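Local coordinates for amidohydrolase (Pseudomonas aeruginosa, PDB 2I5G), which is probably a metal-dependent dipeptidase of the membrane dipeptidase family (peptidase family M19), built on a TIM-barrel fold, at residues H7-I18 and M29-T40; I225-M236 and N292-M302. The protein carries 2 engineered substitutions. All blocks are in the same frame, centred on the assembly; numbering follows the deposited sequence.

Contact 1: residues H7-I18 and M29-T40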
loop_
_atom_site.group_PDB
_atom_site.type_symbol
_atom_site.label_atom_id
_atom_site.label_comp_id
_atom_site.label_asym_id
_atom_site.label_seq_id
_atom_site.Cartn_x
_atom_site.Cartn_y
_atom_site.Cartn_z
ATOM N N HIS A 7 14.779 -8.397 40.645
ATOM C CA HIS A 7 14.904 -7.612 39.430
ATOM C C HIS A 7 16.366 -7.679 38.972
ATOM O O HIS A 7 16.651 -7.901 37.795
ATOM C CB HIS A 7 14.503 -6.159 39.721
ATOM C CG HIS A 7 14.372 -5.299 38.501
ATOM N ND1 HIS A 7 13.232 -5.274 37.726
ATOM C CD2 HIS A 7 15.236 -4.429 37.925
ATOM C CE1 HIS A 7 13.398 -4.425 36.728
ATOM N NE2 HIS A 7 14.606 -3.898 36.826
ATOM N N ALA A 8 17.286 -7.504 39.916
ATOM C CA ALA A 8 18.712 -7.525 39.612
ATOM C C ALA A 8 19.176 -8.867 39.069
ATOM O O ALA A 8 19.902 -8.923 38.081
ATOM C CB ALA A 8 19.517 -7.164 40.856
ATOM N N ASP A 9 18.762 -9.945 39.723
ATOM C CA ASP A 9 19.137 -11.289 39.308
ATOM C C ASP A 9 18.160 -11.794 38.250
ATOM O O ASP A 9 17.866 -12.989 38.184
ATOM C CB ASP A 9 19.113 -12.233 40.517
ATOM C CG ASP A 9 19.700 -13.607 40.208
ATOM O OD1 ASP A 9 20.932 -13.704 40.021
ATOM O OD2 ASP A 9 18.929 -14.592 40.150
ATOM N N SER A 10 17.657 -10.894 37.411
ATOM C CA SER A 10 16.701 -11.316 36.397
ATOM C C SER A 10 16.887 -10.689 35.024
ATOM O O SER A 10 17.500 -9.628 34.878
ATOM C CB SER A 10 15.277 -11.049 36.890
ATOM O OG SER A 10 14.329 -11.701 36.067
ATOM N N ILE A 11 16.357 -11.375 34.016
ATOM C CA ILE A 11 16.413 -10.915 32.637
ATOM C C ILE A 11 15.189 -10.047 32.421
ATOM O O ILE A 11 14.069 -10.550 32.387
ATOM C CB ILE A 11 16.330 -12.085 31.645
ATOM C CG1 ILE A 11 17.514 -13.026 31.847
ATOM C CG2 ILE A 11 16.295 -11.553 30.216
ATOM C CD1 ILE A 11 18.848 -12.360 31.631
ATOM N N VAL A 12 15.387 -8.740 32.302
ATOM C CA VAL A 12 14.251 -7.862 32.077
ATOM C C VAL A 12 14.291 -7.401 30.631
ATOM O O VAL A 12 15.331 -6.974 30.124
ATOM C CB VAL A 12 14.246 -6.648 33.067
ATOM C CG1 VAL A 12 15.446 -6.720 34.001
ATOM C CG2 VAL A 12 14.211 -5.331 32.306
ATOM N N ILE A 13 13.151 -7.518 29.964
ATOM C CA ILE A 13 13.036 -7.144 28.567
ATOM C C ILE A 13 11.787 -6.321 28.345
ATOM O O ILE A 13 10.776 -6.536 29.010
ATOM C CB ILE A 13 12.983 -8.402 27.678
ATOM C CG1 ILE A 13 14.346 -9.104 27.718
ATOM C CG2 ILE A 13 12.578 -8.030 26.256
ATOM C CD1 ILE A 13 14.430 -10.359 26.885
ATOM N N ASP A 14 11.862 -5.372 27.417
ATOM C CA ASP A 14 10.721 -4.521 27.113
ATOM C C ASP A 14 10.344 -4.673 25.655
ATOM O O ASP A 14 11.149 -4.416 24.768
ATOM C CB ASP A 14 11.041 -3.059 27.419
ATOM C CG ASP A 14 9.831 -2.155 27.270
ATOM O OD1 ASP A 14 9.905 -0.991 27.723
ATOM O OD2 ASP A 14 8.809 -2.605 26.698
ATOM N N GLY A 15 9.105 -5.090 25.424
ATOM C CA GLY A 15 8.614 -5.306 24.076
ATOM C C GLY A 15 8.549 -4.100 23.153
ATOM O O GLY A 15 8.491 -4.270 21.936
ATOM N N LEU A 16 8.541 -2.891 23.706
ATOM C CA LEU A 16 8.487 -1.715 22.857
ATOM C C LEU A 16 8.918 -0.405 23.494
ATOM O O LEU A 16 8.415 -0.004 24.547
ATOM C CB LEU A 16 7.087 -1.516 22.293
ATOM C CG LEU A 16 7.173 -0.576 21.089
ATOM C CD1 LEU A 16 7.289 -1.422 19.827
ATOM C CD2 LEU A 16 5.960 0.316 21.009
ATOM N N ILE A 17 9.837 0.271 22.813
ATOM C CA ILE A 17 10.350 1.550 23.261
ATOM C C ILE A 17 10.639 2.447 22.053
ATOM O O ILE A 17 11.316 2.030 21.117
ATOM C CB ILE A 17 11.635 1.357 24.101
ATOM C CG1 ILE A 17 11.272 0.751 25.456
ATOM C CG2 ILE A 17 12.349 2.686 24.304
ATOM C CD1 ILE A 17 12.460 0.559 26.393
ATOM N N ILE A 18 10.078 3.659 22.072
ATOM C CA ILE A 18 10.273 4.670 21.028
ATOM C C ILE A 18 10.642 5.951 21.756
ATOM O O ILE A 18 9.856 6.898 21.811
ATOM C CB ILE A 18 8.998 4.979 20.203
ATOM C CG1 ILE A 18 7.748 4.858 21.076
ATOM C CG2 ILE A 18 8.938 4.107 18.993
ATOM C CD1 ILE A 18 7.377 3.437 21.451
HETATM N N MSE A 29 18.319 3.312 31.044
HETATM C CA MSE A 29 18.018 1.917 30.775
HETATM C C MSE A 29 18.847 1.113 31.764
HETATM O O MSE A 29 18.403 0.092 32.298
HETATM C CB MSE A 29 18.411 1.540 29.345
HETATM C CG MSE A 29 17.711 2.350 28.280
HETATM SE SE MSE A 29 18.043 1.679 26.506
HETATM C CE MSE A 29 16.225 1.612 25.839
ATOM N N ARG A 30 20.060 1.591 32.007
ATOM C CA ARG A 30 20.955 0.937 32.939
ATOM C C ARG A 30 20.417 1.101 34.361
ATOM O O ARG A 30 20.397 0.140 35.136
ATOM C CB ARG A 30 22.357 1.531 32.815
ATOM C CG ARG A 30 23.116 1.097 31.558
ATOM C CD ARG A 30 23.616 -0.339 31.676
ATOM N NE ARG A 30 22.525 -1.308 31.694
ATOM C CZ ARG A 30 22.498 -2.399 32.455
ATOM N NH1 ARG A 30 23.508 -2.668 33.277
ATOM N NH2 ARG A 30 21.460 -3.223 32.394
ATOM N N LYS A 31 19.969 2.308 34.697
ATOM C CA LYS A 31 19.420 2.564 36.026
ATOM C C LYS A 31 18.246 1.637 36.343
ATOM O O LYS A 31 18.017 1.289 37.499
ATOM C CB LYS A 31 18.954 4.016 36.150
ATOM C CG LYS A 31 18.240 4.326 37.463
ATOM C CD LYS A 31 17.947 5.815 37.587
ATOM C CE LYS A 31 17.218 6.165 38.885
ATOM N NZ LYS A 31 15.816 5.649 38.930
ATOM N N GLY A 32 17.500 1.246 35.317
ATOM C CA GLY A 32 16.364 0.371 35.531
ATOM C C GLY A 32 16.709 -1.101 35.417
ATOM O O GLY A 32 15.829 -1.958 35.521
ATOM N N GLY A 33 17.987 -1.396 35.190
ATOM C CA GLY A 33 18.427 -2.777 35.073
ATOM C C GLY A 33 17.912 -3.513 33.847
ATOM O O GLY A 33 17.929 -4.744 33.799
ATOM N N LEU A 34 17.460 -2.756 32.853
ATOM C CA LEU A 34 16.932 -3.319 31.617
ATOM C C LEU A 34 17.995 -4.184 30.948
ATOM O O LEU A 34 19.138 -3.760 30.792
ATOM C CB LEU A 34 16.515 -2.181 30.678
ATOM C CG LEU A 34 15.639 -2.477 29.461
ATOM C CD1 LEU A 34 14.290 -3.004 29.920
ATOM C CD2 LEU A 34 15.449 -1.206 28.641
ATOM N N THR A 35 17.620 -5.397 30.558
ATOM C CA THR A 35 18.560 -6.298 29.900
ATOM C C THR A 35 18.512 -6.086 28.392
ATOM O O THR A 35 19.550 -5.949 27.742
ATOM C CB THR A 35 18.239 -7.768 30.202
ATOM O OG1 THR A 35 18.168 -7.959 31.620
ATOM C CG2 THR A 35 19.316 -8.673 29.635
ATOM N N ALA A 36 17.306 -6.054 27.836
ATOM C CA ALA A 36 17.158 -5.849 26.403
ATOM C C ALA A 36 15.837 -5.168 26.071
ATOM O O ALA A 36 14.905 -5.175 26.875
ATOM C CB ALA A 36 17.263 -7.179 25.675
ATOM N N ALA A 37 15.762 -4.574 24.883
ATOM C CA ALA A 37 14.548 -3.893 24.467
ATOM C C ALA A 37 14.342 -3.803 22.955
ATOM O O ALA A 37 15.292 -3.622 22.192
ATOM C CB ALA A 37 14.521 -2.501 25.069
ATOM N N ASN A 38 13.084 -3.941 22.537
ATOM C CA ASN A 38 12.696 -3.829 21.131
ATOM C C ASN A 38 12.608 -2.333 20.835
ATOM O O ASN A 38 11.630 -1.681 21.205
ATOM C CB ASN A 38 11.315 -4.465 20.896
ATOM C CG ASN A 38 10.737 -4.148 19.513
ATOM O OD1 ASN A 38 11.299 -3.357 18.756
ATOM N ND2 ASN A 38 9.604 -4.768 19.184
ATOM N N CYS A 39 13.624 -1.788 20.180
ATOM C CA CYS A 39 13.614 -0.372 19.857
ATOM C C CYS A 39 13.170 -0.111 18.428
ATOM O O CYS A 39 13.704 -0.680 17.476
ATOM C CB CYS A 39 14.992 0.241 20.101
ATOM S SG CYS A 39 15.459 0.209 21.843
ATOM N N THR A 40 12.176 0.757 18.298
ATOM C CA THR A 40 11.625 1.123 17.010
ATOM C C THR A 40 12.535 2.067 16.233
ATOM O O THR A 40 12.975 3.091 16.750
ATOM C CB THR A 40 10.258 1.792 17.191
ATOM O OG1 THR A 40 9.395 0.911 17.919
ATOM C CG2 THR A 40 9.636 2.110 15.851
HETATM O O HOH W 1 18.790 -5.942 36.326
#
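A beta-alpha-beta unit of the TIM barrel brings strand 13-17 beside strand 36-40, with helix 23-31 as the crossover between them. The pairing is parallel: Asp14 N donates to Ala36 O and Asn38 N to Asp14 O, the latter 3.0 Å long. A beta bulge then shifts the register by one residue, so that Ile17, not Leu16, pairs with Cys39. The chain turns its corner at Gly15, where the backbone N of Leu16 meets Asp14 OD2 from above the carboxylate plane in an Asx turn; Asp14 OD1 is bound by Thr248.

At the other end Val12 O is gripped twice, by Thr35 N at 2.8 Å and Ala36 N at 3.2 Å. Thr35 OG1 sits anti to its carbonyl carbon (chi1 -54°), which turns the hydroxyl back to accept from Val12 N. On the sheet face that carries Ala37 and Ile17, Ile17 CD1 and CE of Met29 (a selenomethionine) meet tip to tip at 3.9 Å, with Ala37 CB and Leu34 CD2 also against Ile17 CD1. The last turn of the helix ends in a Schellman motif at Gly33, and there His7 NE2 donates in its ring plane to Gly32 O, 2.6 Å away, with an angle of 165° at the hydrogen.

Contact 2: residues I225-M236 and N292-M302. Engineered in segment 292-302: Lys299 (natural residue Glu).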
loop_
_atom_site.group_PDB
_atom_site.type_symbol
_atom_site.label_atom_id
_atom_site.label_comp_id
_atom_site.label_asym_id
_atom_site.label_seq_id
_atom_site.Cartn_x
_atom_site.Cartn_y
_atom_site.Cartn_z
ATOM N N ILE A 225 0.951 2.670 38.905
ATOM C CA ILE A 225 1.728 1.475 38.635
ATOM C C ILE A 225 0.854 0.236 38.861
ATOM O O ILE A 225 0.959 -0.749 38.133
ATOM C CB ILE A 225 3.019 1.486 39.530
ATOM C CG1 ILE A 225 4.210 0.925 38.749
ATOM C CG2 ILE A 225 2.791 0.736 40.827
ATOM C CD1 ILE A 225 4.098 -0.515 38.390
ATOM N N ASP A 226 -0.037 0.311 39.847
ATOM C CA ASP A 226 -0.947 -0.791 40.180
ATOM C C ASP A 226 -2.001 -1.056 39.113
ATOM O O ASP A 226 -2.381 -2.201 38.885
ATOM C CB ASP A 226 -1.656 -0.511 41.503
ATOM C CG ASP A 226 -0.756 -0.713 42.699
ATOM O OD1 ASP A 226 -0.464 -1.882 43.024
ATOM O OD2 ASP A 226 -0.337 0.295 43.307
ATOM N N ASP A 227 -2.487 0.001 38.474
ATOM C CA ASP A 227 -3.492 -0.147 37.429
ATOM C C ASP A 227 -2.888 -0.898 36.252
ATOM O O ASP A 227 -3.595 -1.522 35.466
ATOM C CB ASP A 227 -3.988 1.226 36.973
ATOM C CG ASP A 227 -4.826 1.918 38.030
ATOM O OD1 ASP A 227 -5.915 1.401 38.361
ATOM O OD2 ASP A 227 -4.395 2.977 38.533
ATOM N N TYR A 228 -1.568 -0.832 36.145
ATOM C CA TYR A 228 -0.843 -1.509 35.080
ATOM C C TYR A 228 -0.776 -2.999 35.423
ATOM O O TYR A 228 -1.076 -3.851 34.588
ATOM C CB TYR A 228 0.554 -0.896 34.958
ATOM C CG TYR A 228 1.423 -1.441 33.848
ATOM C CD1 TYR A 228 0.872 -1.841 32.628
ATOM C CD2 TYR A 228 2.811 -1.483 33.991
ATOM C CE1 TYR A 228 1.685 -2.262 31.575
ATOM C CE2 TYR A 228 3.631 -1.898 32.946
ATOM C CZ TYR A 228 3.063 -2.282 31.738
ATOM O OH TYR A 228 3.878 -2.649 30.690
ATOM N N ALA A 229 -0.396 -3.308 36.657
ATOM C CA ALA A 229 -0.332 -4.698 37.091
ATOM C C ALA A 229 -1.719 -5.310 36.920
ATOM O O ALA A 229 -1.853 -6.469 36.541
ATOM C CB ALA A 229 0.090 -4.775 38.548
ATOM N N GLU A 230 -2.752 -4.522 37.203
ATOM C CA GLU A 230 -4.128 -4.984 37.070
ATOM C C GLU A 230 -4.386 -5.472 35.649
ATOM O O GLU A 230 -4.943 -6.552 35.436
ATOM C CB GLU A 230 -5.098 -3.849 37.404
ATOM C CG GLU A 230 -6.556 -4.151 37.089
ATOM C CD GLU A 230 -7.489 -2.997 37.434
ATOM O OE1 GLU A 230 -8.691 -3.074 37.088
ATOM O OE2 GLU A 230 -7.027 -2.013 38.053
ATOM N N ALA A 231 -3.977 -4.668 34.674
ATOM C CA ALA A 231 -4.174 -5.029 33.280
ATOM C C ALA A 231 -3.311 -6.235 32.920
ATOM O O ALA A 231 -3.730 -7.098 32.154
ATOM C CB ALA A 231 -3.845 -3.840 32.374
ATOM N N ILE A 232 -2.109 -6.299 33.483
ATOM C CA ILE A 232 -1.208 -7.410 33.208
ATOM C C ILE A 232 -1.757 -8.711 33.772
ATOM O O ILE A 232 -1.507 -9.791 33.228
ATOM C CB ILE A 232 0.204 -7.139 33.784
ATOM C CG1 ILE A 232 0.873 -6.026 32.972
ATOM C CG2 ILE A 232 1.055 -8.407 33.747
ATOM C CD1 ILE A 232 2.227 -5.660 33.446
ATOM N N GLU A 233 -2.515 -8.612 34.856
ATOM C CA GLU A 233 -3.096 -9.797 35.468
ATOM C C GLU A 233 -4.359 -10.209 34.708
ATOM O O GLU A 233 -4.653 -11.399 34.584
ATOM C CB GLU A 233 -3.391 -9.516 36.942
ATOM C CG GLU A 233 -2.133 -9.108 37.705
ATOM C CD GLU A 233 -2.405 -8.548 39.100
ATOM O OE1 GLU A 233 -3.319 -7.708 39.250
ATOM O OE2 GLU A 233 -1.684 -8.937 40.046
ATOM N N TYR A 234 -5.087 -9.224 34.186
ATOM C CA TYR A 234 -6.303 -9.485 33.423
ATOM C C TYR A 234 -5.917 -10.291 32.192
ATOM O O TYR A 234 -6.560 -11.283 31.861
ATOM C CB TYR A 234 -6.952 -8.167 32.981
ATOM C CG TYR A 234 -8.213 -8.312 32.149
ATOM C CD1 TYR A 234 -9.467 -8.398 32.745
ATOM C CD2 TYR A 234 -8.150 -8.359 30.758
ATOM C CE1 TYR A 234 -10.636 -8.528 31.975
ATOM C CE2 TYR A 234 -9.306 -8.488 29.980
ATOM C CZ TYR A 234 -10.548 -8.571 30.593
ATOM O OH TYR A 234 -11.690 -8.682 29.817
ATOM N N VAL A 235 -4.851 -9.860 31.521
ATOM C CA VAL A 235 -4.381 -10.527 30.311
ATOM C C VAL A 235 -3.840 -11.911 30.608
ATOM O O VAL A 235 -4.103 -12.856 29.870
ATOM C CB VAL A 235 -3.270 -9.698 29.587
ATOM C CG1 VAL A 235 -2.659 -10.510 28.449
ATOM C CG2 VAL A 235 -3.856 -8.409 29.035
HETATM N N MSE A 236 -3.078 -12.031 31.686
HETATM C CA MSE A 236 -2.517 -13.323 32.044
HETATM C C MSE A 236 -3.625 -14.303 32.407
HETATM O O MSE A 236 -3.431 -15.517 32.364
HETATM C CB MSE A 236 -1.547 -13.183 33.214
HETATM C CG MSE A 236 -0.851 -14.483 33.563
HETATM SE SE MSE A 236 0.527 -14.281 34.890
HETATM C CE MSE A 236 -0.597 -14.376 36.464
ATOM N N ASN A 292 10.207 -0.995 39.716
ATOM C CA ASN A 292 9.014 -0.852 40.547
ATOM C C ASN A 292 7.920 -1.804 40.080
ATOM O O ASN A 292 6.953 -2.063 40.801
ATOM C CB ASN A 292 8.476 0.572 40.481
ATOM C CG ASN A 292 9.466 1.586 40.977
ATOM O OD1 ASN A 292 9.215 2.787 40.923
ATOM N ND2 ASN A 292 10.602 1.114 41.465
ATOM N N LEU A 293 8.077 -2.314 38.864
ATOM C CA LEU A 293 7.109 -3.229 38.286
ATOM C C LEU A 293 7.336 -4.641 38.816
ATOM O O LEU A 293 6.400 -5.431 38.948
ATOM C CB LEU A 293 7.220 -3.187 36.761
ATOM C CG LEU A 293 6.147 -3.911 35.948
ATOM C CD1 LEU A 293 4.761 -3.611 36.501
ATOM C CD2 LEU A 293 6.257 -3.471 34.500
ATOM N N THR A 294 8.588 -4.957 39.120
ATOM C CA THR A 294 8.924 -6.265 39.663
ATOM C C THR A 294 8.429 -6.287 41.101
ATOM O O THR A 294 7.777 -7.235 41.534
ATOM C CB THR A 294 10.450 -6.502 39.635
ATOM O OG1 THR A 294 10.883 -6.619 38.274
ATOM C CG2 THR A 294 10.817 -7.776 40.386
ATOM N N GLU A 295 8.740 -5.225 41.833
ATOM C CA GLU A 295 8.324 -5.103 43.221
ATOM C C GLU A 295 6.802 -5.113 43.340
ATOM O O GLU A 295 6.248 -5.779 44.214
ATOM C CB GLU A 295 8.892 -3.812 43.820
ATOM C CG GLU A 295 8.291 -3.422 45.167
ATOM C CD GLU A 295 8.964 -2.203 45.784
ATOM O OE1 GLU A 295 9.299 -1.257 45.035
ATOM O OE2 GLU A 295 9.144 -2.184 47.024
ATOM N N THR A 296 6.125 -4.381 42.458
ATOM C CA THR A 296 4.668 -4.317 42.491
ATOM C C THR A 296 4.034 -5.677 42.235
ATOM O O THR A 296 3.400 -6.246 43.121
ATOM C CB THR A 296 4.123 -3.285 41.472
ATOM O OG1 THR A 296 4.480 -1.962 41.897
ATOM C CG2 THR A 296 2.606 -3.377 41.372
ATOM N N LEU A 297 4.197 -6.201 41.028
ATOM C CA LEU A 297 3.641 -7.509 40.701
ATOM C C LEU A 297 3.941 -8.495 41.830
ATOM O O LEU A 297 3.106 -9.327 42.205
ATOM C CB LEU A 297 4.247 -8.021 39.393
ATOM C CG LEU A 297 3.728 -7.370 38.111
ATOM C CD1 LEU A 297 4.685 -7.662 36.971
ATOM C CD2 LEU A 297 2.345 -7.896 37.793
ATOM N N LEU A 298 5.143 -8.370 42.379
ATOM C CA LEU A 298 5.606 -9.233 43.456
ATOM C C LEU A 298 4.777 -9.058 44.729
ATOM O O LEU A 298 4.258 -10.029 45.285
ATOM C CB LEU A 298 7.076 -8.925 43.729
ATOM C CG LEU A 298 7.940 -9.959 44.440
ATOM C CD1 LEU A 298 7.841 -11.304 43.741
ATOM C CD2 LEU A 298 9.380 -9.461 44.436
ATOM N N LYS A 299 4.643 -7.817 45.183
ATOM C CA LYS A 299 3.885 -7.537 46.395
ATOM C C LYS A 299 2.392 -7.619 46.107
ATOM O O LYS A 299 1.564 -7.241 46.932
ATOM C CB LYS A 299 4.247 -6.150 46.942
ATOM C CG LYS A 299 3.814 -4.977 46.071
ATOM C CD LYS A 299 2.491 -4.377 46.545
ATOM C CE LYS A 299 2.046 -3.210 45.660
ATOM N NZ LYS A 299 3.001 -2.063 45.641
ATOM N N ARG A 300 2.055 -8.145 44.937
ATOM C CA ARG A 300 0.668 -8.253 44.539
ATOM C C ARG A 300 0.140 -9.686 44.546
ATOM O O ARG A 300 -1.006 -9.928 44.176
ATOM C CB ARG A 300 0.501 -7.630 43.157
ATOM C CG ARG A 300 -0.732 -6.780 43.035
ATOM C CD ARG A 300 -0.489 -5.608 42.115
ATOM N NE ARG A 300 -1.644 -4.719 42.092
ATOM C CZ ARG A 300 -2.823 -5.052 41.583
ATOM N NH1 ARG A 300 -2.995 -6.251 41.050
ATOM N NH2 ARG A 300 -3.830 -4.193 41.625
ATOM N N GLY A 301 0.975 -10.631 44.969
ATOM C CA GLY A 301 0.553 -12.022 45.026
ATOM C C GLY A 301 1.224 -12.962 44.035
ATOM O O GLY A 301 1.320 -14.171 44.269
HETATM N N MSE A 302 1.690 -12.414 42.920
HETATM C CA MSE A 302 2.347 -13.216 41.898
HETATM C C MSE A 302 3.650 -13.788 42.452
HETATM O O MSE A 302 4.490 -13.054 42.964
HETATM C CB MSE A 302 2.624 -12.341 40.670
HETATM C CG MSE A 302 2.975 -13.098 39.398
HETATM SE SE MSE A 302 3.181 -11.921 37.852
HETATM C CE MSE A 302 1.316 -11.465 37.587
HETATM O O HOH W 2 -1.113 -11.366 41.987
#
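The buried, closely packed part of this contact centres on Leu293, which fits against the first turns of helix 225-236, its CD1 3.7 Å from Ile225 CD1 and its CD2 3.4 Å from Tyr228 CE2. The leucine crosses the tyrosine at about a right angle, while one face of the Tyr228 ring is covered over its centre by CD1 of Ile232, from the same helix. The ring's hydroxyl is held by Val210 O, beyond both segments. Next along the interface, Ala229 CB presents a small surface to Leu297 CD2 at 3.9 Å and to Thr296 CG2. The Thr296 hydroxyl donates to Asn292 O, one turn back, so the hydroxyl, facing the Ile225 side chain, finds its partner inside its own helix. Farther on, Met236 and Met302, both selenomethionines, meet tip to tip, CE to CE at 3.7 Å.

This is helix-on-helix packing on the outside of the TIM barrel: the axes of segments 225-236 and 292-299 approach to 9.8 Å and cross at -64°. Strands 207-210 and 244-246 lie under helix 225-239, touched by Ile232, and helix 304-323 adjoins both partners.

Against this stands a polar margin of partly exposed residues, Asp226, Glu233 and Arg300. Arg300, near the end of its helix, lays its guanidinium along helix 225-236, with Asp226 O, Ala229 CB and Glu230 N over one face. Its NE donates in the guanidinium plane to the anti lone pair of Asp226 OD1, a salt bridge of 3.2 Å. Glu233 completes the network through NH1, although the modelled separation is too short to be trusted in detail. The engineered Lys299 comes near Asp226 without a salt bridge. A water donates to both Glu233 OE2 and Arg300 O.

In the fold
Contacts 1 and 2 illustrate two layers of one barrel: the first pairs neighbouring parallel strands, the second packs helices outside the strands. Their centres are about 17 Å apart, yet they touch directly, for His7 ND1 lies 2.8 Å from Thr294 OG1 in a probable hydrogen bond. The His7 imidazole thus joins the loop after helix 23-31 to helix 291-299, using a different ring nitrogen for each. Helix 304-323 ties them further, since it receives Ile13 from contact 1 and Ile232 and Thr294 from contact 2. The centre of contact 1 lies about 11 Å from the centre of the chain and that of contact 2 about 18 Å, in keeping with an inner and an outer layer.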